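Local coordinates for protein carboxylic ester hydrolase (Aspergillus niger, PDB 7K4O) that hydrolyses ester bonds as a secreted serine esterase of the tannase family, probably cleaving galloyl esters of tannins, at residues V259-A264 with D470-G475; Y458-A463 with P476-N481. All blocks are in the same frame, centred on the assembly; numbering follows the deposited sequence.

Interaction 1 of 2, residues V259-A264 with D470-G475. With CA (calcium ion), chain K; NAG (2-acetamido-2-deoxy-beta-D-glucopyranose), chain G.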
ATOM      1  N   VAL A 259       9.876 -26.013   6.407  1.00 39.64           N
ATOM      2  CA  VAL A 259       9.330 -25.896   7.776  1.00 40.57           C
ATOM      3  C   VAL A 259      10.084 -24.774   8.472  1.00 41.45           C
ATOM      4  O   VAL A 259      11.239 -24.969   8.888  1.00 40.49           O
ATOM      5  CB  VAL A 259       9.393 -27.243   8.540  1.00 40.16           C
ATOM      6  CG1 VAL A 259       9.017 -27.056   9.994  1.00 41.24           C
ATOM      7  CG2 VAL A 259       8.506 -28.271   7.872  1.00 42.20           C
ATOM      8  N   ASP A 260       9.448 -23.612   8.574  1.00 37.82           N
ATOM      9  CA  ASP A 260      10.096 -22.380   9.079  1.00 36.88           C
ATOM     10  C   ASP A 260       9.073 -21.502   9.808  1.00 34.95           C
ATOM     11  O   ASP A 260       9.433 -20.396  10.195  1.00 36.87           O
ATOM     12  CB  ASP A 260      10.763 -21.628   7.922  1.00 39.92           C
ATOM     13  CG  ASP A 260       9.808 -21.256   6.778  1.00 40.86           C
ATOM     14  OD1 ASP A 260       8.623 -21.666   6.819  1.00 36.66           O
ATOM     15  OD2 ASP A 260      10.288 -20.591   5.799  1.00 38.92           O
ATOM     16  N   TRP A 261       7.884 -22.009  10.112  1.00 38.63           N
ATOM     17  CA  TRP A 261       6.786 -21.192  10.683  1.00 35.79           C
ATOM     18  C   TRP A 261       6.561 -19.930   9.782  1.00 30.34           C
ATOM     19  O   TRP A 261       6.448 -18.831  10.298  1.00 32.59           O
ATOM     20  CB  TRP A 261       7.100 -20.845  12.128  1.00 35.70           C
ATOM     21  CG  TRP A 261       5.860 -20.487  12.887  1.00 42.87           C
ATOM     22  CD1 TRP A 261       5.449 -19.237  13.254  1.00 39.16           C
ATOM     23  CD2 TRP A 261       4.829 -21.401  13.314  1.00 43.06           C
ATOM     24  NE1 TRP A 261       4.242 -19.312  13.902  1.00 44.56           N
ATOM     25  CE2 TRP A 261       3.839 -20.623  13.960  1.00 46.43           C
ATOM     26  CE3 TRP A 261       4.687 -22.798  13.274  1.00 44.06           C
ATOM     27  CZ2 TRP A 261       2.705 -21.196  14.542  1.00 47.77           C
ATOM     28  CZ3 TRP A 261       3.561 -23.357  13.847  1.00 45.83           C
ATOM     29  CH2 TRP A 261       2.586 -22.564  14.462  1.00 43.74           C
ATOM     30  N   VAL A 262       6.535 -20.171   8.496  1.00 32.90           N
ATOM     31  CA  VAL A 262       6.163 -19.147   7.484  1.00 33.48           C
ATOM     32  C   VAL A 262       5.294 -19.841   6.477  1.00 30.10           C
ATOM     33  O   VAL A 262       5.695 -20.818   5.894  1.00 32.83           O
ATOM     34  CB  VAL A 262       7.389 -18.504   6.813  1.00 34.92           C
ATOM     35  CG1 VAL A 262       6.924 -17.384   5.867  1.00 36.28           C
ATOM     36  CG2 VAL A 262       8.364 -17.963   7.845  1.00 32.45           C
ATOM     37  N   VAL A 263       4.118 -19.277   6.226  1.00 30.57           N
ATOM     38  CA  VAL A 263       3.273 -19.772   5.117  1.00 30.80           C
ATOM     39  C   VAL A 263       3.534 -18.947   3.855  1.00 34.14           C
ATOM     40  O   VAL A 263       2.968 -17.842   3.726  1.00 33.79           O
ATOM     41  CB  VAL A 263       1.808 -19.731   5.561  1.00 31.73           C
ATOM     42  CG1 VAL A 263       0.883 -20.163   4.441  1.00 32.17           C
ATOM     43  CG2 VAL A 263       1.632 -20.586   6.819  1.00 35.87           C
ATOM     44  N   ALA A 264       4.325 -19.500   2.949  1.00 30.26           N
ATOM     45  CA  ALA A 264       4.639 -18.878   1.651  1.00 30.13           C
ATOM     46  C   ALA A 264       3.579 -19.263   0.643  1.00 31.84           C
ATOM     47  O   ALA A 264       3.603 -18.710  -0.452  1.00 30.10           O
ATOM     48  CB  ALA A 264       5.999 -19.318   1.166  1.00 31.73           C
ATOM     49  N   ASP A 470       5.096 -10.297  13.450  1.00 34.24           N
ATOM     50  CA  ASP A 470       5.685 -10.848  14.703  1.00 36.87           C
ATOM     51  C   ASP A 470       5.245 -12.294  14.897  1.00 37.94           C
ATOM     52  O   ASP A 470       5.946 -12.981  15.638  1.00 40.94           O
ATOM     53  CB  ASP A 470       5.284 -10.008  15.908  1.00 42.01           C
ATOM     54  CG  ASP A 470       5.999  -8.672  15.931  1.00 49.79           C
ATOM     55  OD1 ASP A 470       6.974  -8.488  15.108  1.00 54.25           O
ATOM     56  OD2 ASP A 470       5.554  -7.819  16.724  1.00 53.52           O
ATOM     57  N   ALA A 471       4.142 -12.723  14.286  1.00 35.90           N
ATOM     58  CA  ALA A 471       3.678 -14.122  14.323  1.00 37.84           C
ATOM     59  C   ALA A 471       4.546 -15.007  13.427  1.00 41.52           C
ATOM     60  O   ALA A 471       4.602 -16.224  13.696  1.00 36.06           O
ATOM     61  CB  ALA A 471       2.214 -14.204  13.959  1.00 41.24           C
ATOM     62  N   MET A 472       5.157 -14.463  12.358  1.00 34.33           N
ATOM     63  CA  MET A 472       5.965 -15.240  11.397  1.00 33.42           C
ATOM     64  C   MET A 472       7.286 -14.498  11.202  1.00 35.50           C
ATOM     65  O   MET A 472       7.633 -14.035  10.100  1.00 33.44           O
ATOM     66  CB  MET A 472       5.230 -15.523  10.086  1.00 32.55           C
ATOM     67  CG  MET A 472       4.052 -16.477  10.263  1.00 33.62           C
ATOM     68  SD  MET A 472       3.183 -16.977   8.810  1.00 34.06           S
ATOM     69  CE  MET A 472       1.983 -15.639   8.733  1.00 35.29           C
ATOM     70  N   PRO A 473       8.087 -14.377  12.293  1.00 37.32           N
ATOM     71  CA  PRO A 473       9.319 -13.590  12.271  1.00 35.38           C
ATOM     72  C   PRO A 473      10.450 -14.152  11.406  1.00 35.20           C
ATOM     73  O   PRO A 473      11.376 -13.406  11.139  1.00 36.49           O
ATOM     74  CB  PRO A 473       9.741 -13.546  13.753  1.00 42.36           C
ATOM     75  CG  PRO A 473       9.189 -14.842  14.333  1.00 44.78           C
ATOM     76  CD  PRO A 473       7.876 -15.044  13.605  1.00 41.21           C
ATOM     77  N   ASN A 474      10.349 -15.389  10.924  1.00 32.39           N
ATOM     78  CA  ASN A 474      11.349 -15.954   9.984  1.00 36.11           C
ATOM     79  C   ASN A 474      11.055 -15.496   8.546  1.00 34.70           C
ATOM     80  O   ASN A 474      11.805 -15.881   7.623  1.00 32.87           O
ATOM     81  CB  ASN A 474      11.378 -17.475  10.062  1.00 37.65           C
ATOM     82  CG  ASN A 474      11.946 -17.954  11.390  1.00 40.14           C
ATOM     83  OD1 ASN A 474      12.713 -17.260  12.051  1.00 38.68           O
ATOM     84  ND2 ASN A 474      11.562 -19.150  11.781  1.00 41.05           N
ATOM     85  N   GLY A 475       9.943 -14.790   8.338  1.00 33.92           N
ATOM     86  CA  GLY A 475       9.543 -14.408   6.970  1.00 34.66           C
ATOM     87  C   GLY A 475      10.467 -13.297   6.475  1.00 27.67           C
ATOM     88  O   GLY A 475      10.991 -12.522   7.269  1.00 30.85           O
TER
HETATM   89 CA    CA K 604       6.988 -22.715   5.252  0.97 33.25          CA
HETATM   90  C1  NAG G   2       3.250 -15.290  21.873  1.00 85.81           C
HETATM   91  C2  NAG G   2       3.900 -13.938  22.072  0.69 84.43           C
HETATM   92  C3  NAG G   2       4.937 -13.894  23.177  0.65 89.22           C
HETATM   93  C4  NAG G   2       4.393 -14.546  24.445  0.60 91.80           C
HETATM   94  C5  NAG G   2       3.905 -15.969  24.128  0.60 97.09           C
HETATM   95  C6  NAG G   2       3.244 -16.631  25.326  1.00 94.06           C
HETATM   96  C7  NAG G   2       4.033 -12.543  20.090  0.94 75.78           C
HETATM   97  C8  NAG G   2       4.745 -12.321  18.804  0.85 79.37           C
HETATM   98  N2  NAG G   2       4.483 -13.566  20.801  0.92 77.02           N
HETATM   99  O3  NAG G   2       5.215 -12.503  23.375  0.91 87.41           O
HETATM  100  O4  NAG G   2       5.412 -14.548  25.456  0.90 91.67           O
HETATM  101  O5  NAG G   2       2.917 -15.966  23.085  0.70 94.68           O
HETATM  102  O6  NAG G   2       1.965 -16.017  25.507  0.90 95.97           O
HETATM  103  O7  NAG G   2       3.111 -11.824  20.419  0.95 83.60           O
HETATM  104  O   HOH W   1      11.441 -17.804   5.633  1.00 57.63           O
HETATM  105  O   HOH W   2       8.472 -21.074   3.911  1.00 36.17           O
HETATM  106  O   HOH W   3       8.460 -17.473  11.679  1.00 34.42           O
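Val-262 and Met-472 bring the two loops closest, their CA atoms 5.5 Å apart, where the calcium-binding loop 259-264 meets the type I beta turn that runs from Met-472 to Gly-475. Asn-474, inside that turn, donates through ND2 to the backbone O of Asp-260 at 2.9 Å. The bond is nearly straight (167° at the hydrogen); its acceptor lies close to the amide plane of Asn-474, while the donor is tilted from the plane of the carbonyl. With CG anti to its own carbonyl carbon (chi1 -69°), the asparagine turns its short amide onto the loop, and CB rests against Val-262 CG2. That methyl also covers the peptide entering Gly-475, a short branched side chain fitting closely against main-chain atoms. Met-472 is long and flexible: CG passes beside Trp-261 O, and SD takes a weak hydrogen bond from Val-263 N at 3.6 Å. Ala-471 O sits at the indole edge of Trp-261, near the ring plane, 3.1 Å from Trp-261 NE1. Two waters complete the joint. One donates to Asp-260 OD2 and Asn-474 O; the other donates to Trp-261 O and accepts from Asn-474 N. Helix 238-252 lies alongside, with Ile-249 touching both Trp-261 and Met-472. Asp-260 divides its carboxylate, OD1 binding calcium at 2.5 Å and OD2 holding waters, one of them also a calcium ligand. Val-262 O at 2.4 Å, with Asp-253, Asp-256 and the backbone O of Lys-258, adds to a calcium site built from closely spaced carboxylates and backbone carbonyls of one loop.

Interaction 2 of 2, residues Y458-A463 with P476-N481. With MAN (alpha-D-mannopyranose), chain B; NAG (2-acetamido-2-deoxy-beta-D-glucopyranose), chain C.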
ATOM      1  N   TYR A 458       5.016  -9.359  -6.714  1.00 23.43           N
ATOM      2  CA  TYR A 458       5.645 -10.320  -5.783  1.00 24.51           C
ATOM      3  C   TYR A 458       4.846 -10.363  -4.489  1.00 24.25           C
ATOM      4  O   TYR A 458       4.627  -9.315  -3.874  1.00 24.81           O
ATOM      5  CB  TYR A 458       7.106  -9.940  -5.500  1.00 24.49           C
ATOM      6  CG  TYR A 458       7.961  -9.694  -6.710  1.00 24.83           C
ATOM      7  CD1 TYR A 458       7.966  -8.441  -7.294  1.00 24.88           C
ATOM      8  CD2 TYR A 458       8.809 -10.663  -7.240  1.00 26.84           C
ATOM      9  CE1 TYR A 458       8.754  -8.144  -8.388  1.00 24.76           C
ATOM     10  CE2 TYR A 458       9.605 -10.369  -8.338  1.00 27.25           C
ATOM     11  CZ  TYR A 458       9.591  -9.109  -8.908  1.00 28.34           C
ATOM     12  OH  TYR A 458      10.355  -8.769 -10.015  1.00 29.47           O
ATOM     13  N   THR A 459       4.440 -11.546  -4.025  1.00 25.44           N
ATOM     14  CA  THR A 459       3.894 -11.643  -2.657  1.00 24.22           C
ATOM     15  C   THR A 459       5.012 -11.918  -1.663  1.00 24.83           C
ATOM     16  O   THR A 459       6.092 -12.469  -2.057  1.00 25.55           O
ATOM     17  CB  THR A 459       2.724 -12.641  -2.550  1.00 27.67           C
ATOM     18  OG1 THR A 459       3.189 -13.995  -2.570  1.00 28.79           O
ATOM     19  CG2 THR A 459       1.683 -12.428  -3.640  1.00 27.41           C
ATOM     20  N   VAL A 460       4.811 -11.507  -0.426  1.00 25.94           N
ATOM     21  CA  VAL A 460       5.873 -11.617   0.611  1.00 25.15           C
ATOM     22  C   VAL A 460       5.404 -12.643   1.646  1.00 27.97           C
ATOM     23  O   VAL A 460       4.518 -12.348   2.473  1.00 28.03           O
ATOM     24  CB  VAL A 460       6.193 -10.267   1.259  1.00 24.99           C
ATOM     25  CG1 VAL A 460       7.417 -10.381   2.156  1.00 27.17           C
ATOM     26  CG2 VAL A 460       6.385  -9.183   0.183  1.00 27.15           C
ATOM     27  N   PRO A 461       6.052 -13.831   1.685  1.00 27.90           N
ATOM     28  CA  PRO A 461       5.686 -14.868   2.658  1.00 29.40           C
ATOM     29  C   PRO A 461       5.610 -14.379   4.089  1.00 26.13           C
ATOM     30  O   PRO A 461       6.508 -13.721   4.595  1.00 29.99           O
ATOM     31  CB  PRO A 461       6.818 -15.912   2.529  1.00 30.70           C
ATOM     32  CG  PRO A 461       7.259 -15.784   1.110  1.00 31.28           C
ATOM     33  CD  PRO A 461       7.113 -14.294   0.783  1.00 27.87           C
ATOM     34  N   GLY A 462       4.468 -14.685   4.724  1.00 28.30           N
ATOM     35  CA  GLY A 462       4.203 -14.375   6.141  1.00 29.17           C
ATOM     36  C   GLY A 462       4.065 -12.910   6.519  1.00 28.32           C
ATOM     37  O   GLY A 462       3.737 -12.621   7.655  1.00 28.49           O
ATOM     38  N   ALA A 463       4.331 -11.948   5.627  1.00 26.77           N
ATOM     39  CA  ALA A 463       4.348 -10.523   5.983  1.00 25.64           C
ATOM     40  C   ALA A 463       2.923  -9.992   6.238  1.00 24.08           C
ATOM     41  O   ALA A 463       1.920 -10.534   5.690  1.00 27.10           O
ATOM     42  CB  ALA A 463       5.021  -9.729   4.881  1.00 28.24           C
ATOM     43  N   PRO A 476      10.632 -13.203   5.157  1.00 26.33           N
ATOM     44  CA  PRO A 476      11.498 -12.200   4.548  1.00 28.54           C
ATOM     45  C   PRO A 476      10.732 -10.901   4.295  1.00 31.22           C
ATOM     46  O   PRO A 476       9.522 -10.846   4.481  1.00 30.17           O
ATOM     47  CB  PRO A 476      11.843 -12.849   3.214  1.00 28.90           C
ATOM     48  CG  PRO A 476      10.567 -13.548   2.837  1.00 29.18           C
ATOM     49  CD  PRO A 476      10.012 -14.060   4.149  1.00 28.93           C
ATOM     50  N   PHE A 477      11.448  -9.856   3.889  1.00 27.04           N
ATOM     51  CA  PHE A 477      10.796  -8.571   3.563  1.00 27.14           C
ATOM     52  C   PHE A 477      11.665  -7.882   2.538  1.00 27.77           C
ATOM     53  O   PHE A 477      12.887  -7.914   2.675  1.00 27.74           O
ATOM     54  CB  PHE A 477      10.618  -7.712   4.805  1.00 27.52           C
ATOM     55  CG  PHE A 477       9.593  -6.628   4.613  1.00 27.65           C
ATOM     56  CD1 PHE A 477       8.233  -6.903   4.702  1.00 28.70           C
ATOM     57  CD2 PHE A 477      10.006  -5.350   4.299  1.00 27.62           C
ATOM     58  CE1 PHE A 477       7.306  -5.897   4.444  1.00 28.53           C
ATOM     59  CE2 PHE A 477       9.079  -4.349   4.061  1.00 29.47           C
ATOM     60  CZ  PHE A 477       7.734  -4.630   4.127  1.00 29.76           C
ATOM     61  N   PRO A 478      11.075  -7.245   1.498  1.00 25.81           N
ATOM     62  CA  PRO A 478      11.893  -6.592   0.463  1.00 24.77           C
ATOM     63  C   PRO A 478      12.365  -5.233   0.961  1.00 26.42           C
ATOM     64  O   PRO A 478      11.670  -4.236   0.876  1.00 27.50           O
ATOM     65  CB  PRO A 478      10.955  -6.554  -0.740  1.00 25.22           C
ATOM     66  CG  PRO A 478       9.565  -6.384  -0.093  1.00 26.30           C
ATOM     67  CD  PRO A 478       9.630  -7.211   1.194  1.00 25.77           C
ATOM     68  N   GLN A 479      13.576  -5.192   1.507  1.00 25.61           N
ATOM     69  CA  GLN A 479      14.157  -3.992   2.123  1.00 24.11           C
ATOM     70  C   GLN A 479      15.014  -3.217   1.117  1.00 23.69           C
ATOM     71  O   GLN A 479      15.455  -2.120   1.432  1.00 24.00           O
ATOM     72  CB  GLN A 479      14.982  -4.409   3.345  1.00 26.23           C
ATOM     73  CG  GLN A 479      15.526  -3.234   4.158  1.00 26.86           C
ATOM     74  CD  GLN A 479      16.284  -3.720   5.403  1.00 28.38           C
ATOM     75  OE1 GLN A 479      17.136  -4.615   5.288  1.00 27.57           O
ATOM     76  NE2 GLN A 479      16.053  -3.076   6.539  1.00 26.69           N
ATOM     77  N   THR A 480      15.200  -3.721  -0.078  1.00 24.11           N
ATOM     78  CA  THR A 480      16.202  -3.168  -1.019  1.00 24.20           C
ATOM     79  C   THR A 480      15.533  -2.787  -2.347  1.00 23.76           C
ATOM     80  O   THR A 480      16.135  -2.908  -3.411  1.00 22.11           O
ATOM     81  CB  THR A 480      17.362  -4.176  -1.152  1.00 24.68           C
ATOM     82  OG1 THR A 480      16.874  -5.453  -1.582  1.00 24.58           O
ATOM     83  CG2 THR A 480      18.182  -4.235   0.129  1.00 27.05           C
ATOM     84  N   ASN A 481      14.266  -2.345  -2.319  1.00 22.57           N
ATOM     85  CA  ASN A 481      13.561  -2.114  -3.588  1.00 21.89           C
ATOM     86  C   ASN A 481      14.147  -0.938  -4.363  1.00 20.62           C
ATOM     87  O   ASN A 481      14.067  -0.991  -5.603  1.00 22.39           O
ATOM     88  CB  ASN A 481      12.069  -1.942  -3.383  1.00 22.74           C
ATOM     89  CG  ASN A 481      11.402  -3.236  -2.980  1.00 22.92           C
ATOM     90  OD1 ASN A 481      11.931  -4.339  -3.217  1.00 22.33           O
ATOM     91  ND2 ASN A 481      10.179  -3.125  -2.459  1.00 22.44           N
TER
HETATM   92  C1  MAN B   6      23.129  -4.747   6.943  1.00 45.91           C
HETATM   93  C2  MAN B   6      22.196  -3.538   6.637  0.89 42.74           C
HETATM   94  C3  MAN B   6      20.797  -3.928   7.103  0.57 39.21           C
HETATM   95  C4  MAN B   6      20.257  -5.146   6.358  0.85 37.91           C
HETATM   96  C5  MAN B   6      21.287  -6.288   6.460  1.00 40.84           C
HETATM   97  C6  MAN B   6      21.071  -7.419   5.504  1.00 37.79           C
HETATM   98  O2  MAN B   6      22.163  -3.273   5.229  0.92 36.25           O
HETATM   99  O3  MAN B   6      20.045  -2.731   6.937  0.91 35.57           O
HETATM  100  O4  MAN B   6      19.027  -5.562   6.958  0.85 31.84           O
HETATM  101  O5  MAN B   6      22.637  -5.853   6.179  0.96 44.15           O
HETATM  102  O6  MAN B   6      22.032  -8.565   5.788  0.91 36.98           O
HETATM  103  C1  NAG C   1      19.836  -8.040  -1.462  0.85 28.68           C
HETATM  104  C2  NAG C   1      20.797  -6.915  -1.708  0.91 27.72           C
HETATM  105  C3  NAG C   1      22.126  -7.228  -1.005  0.79 30.22           C
HETATM  106  C4  NAG C   1      21.874  -7.500   0.477  1.00 31.14           C
HETATM  107  C5  NAG C   1      20.847  -8.619   0.583  0.94 29.63           C
HETATM  108  C6  NAG C   1      20.459  -8.952   2.025  1.00 30.00           C
HETATM  109  C7  NAG C   1      20.598  -5.650  -3.729  0.84 33.12           C
HETATM  110  C8  NAG C   1      20.742  -5.416  -5.161  0.86 36.82           C
HETATM  111  N2  NAG C   1      20.993  -6.769  -3.110  0.86 29.91           N
HETATM  112  O3  NAG C   1      22.988  -6.086  -1.125  0.85 28.34           O
HETATM  113  O4  NAG C   1      23.148  -7.942   1.025  1.00 35.62           O
HETATM  114  O5  NAG C   1      19.655  -8.201  -0.088  0.85 27.27           O
HETATM  115  O6  NAG C   1      19.472  -9.939   2.052  0.84 26.03           O
HETATM  116  O7  NAG C   1      20.127  -4.727  -3.141  1.00 38.84           O
HETATM  117  O   HOH W   4       7.565 -11.820   6.147  1.00 28.97           O
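Strand 455-460, an edge strand of the large mixed sheet in the alpha/beta-hydrolase part of the chain, ends in a type II turn, Val-460 to Ala-463, and packs there against the proline-rich segment 476-481. Val-460 carries much of the contact with its two methyls. CG1, anti to the backbone N (chi1 -171°), lies 3.2 Å from Pro-476 O, while Val-460 CG2 reaches Pro-478 CD at 3.9 Å, the two side chains pointing at each other. A beta-branched valine suits a strand end that must fill space on two fronts. Pro-461 and Pro-476 cross at about a right angle, CB of the former 4.0 Å from CD of the latter; the rings offer flat apolar CH2 surfaces, and Pro-476 CD also lies near Pro-461 O. Segment 476-477 is itself a short, weakly bonded edge of a separate three-stranded antiparallel sheet, and Leu-514 of that sheet also touches Val-460, Pro-461 and Pro-476, so the contact joins the margins of two sheets. No direct hydrogen bond links the segments. Instead a water lies 2.7 Å from both Pro-461 O and Pro-476 O, in position to donate to these two carbonyls. The Phe-477 ring receives Ala-463 CB at its edge, 4.3 Å from CD1, and has CD of the following Pro-478 over one face, toward the rim. Gly-462, with its positive phi of 68°, fits the turn, which Ala-463 N closes by bonding to Val-460 O. Gln-479, its chain extended beyond CG, accepts a 2.7 Å hydrogen bond at OE1 from O4 of a glycan mannose.

How the interactions relate
From the N terminus, the calcium loop 259-264 comes first, just before helix 266-272. The chain then runs through strand 410-416 to 458-463, and only at 470-475 does interaction 1 close its loop of 205 intervening residues. Interaction 2 closes a far shorter one, with 12 residues between 458-463 and 476-481. The segments alternate, so the two loops cross, and 470-475 leads directly into 476-481. They also touch in space: Val-262 CG1 lies 3.6 Å from Pro-461 CB, and Met-472 CE packs on Gly-462. Together they join the calcium site, the last strand of the large sheet and the small antiparallel sheet.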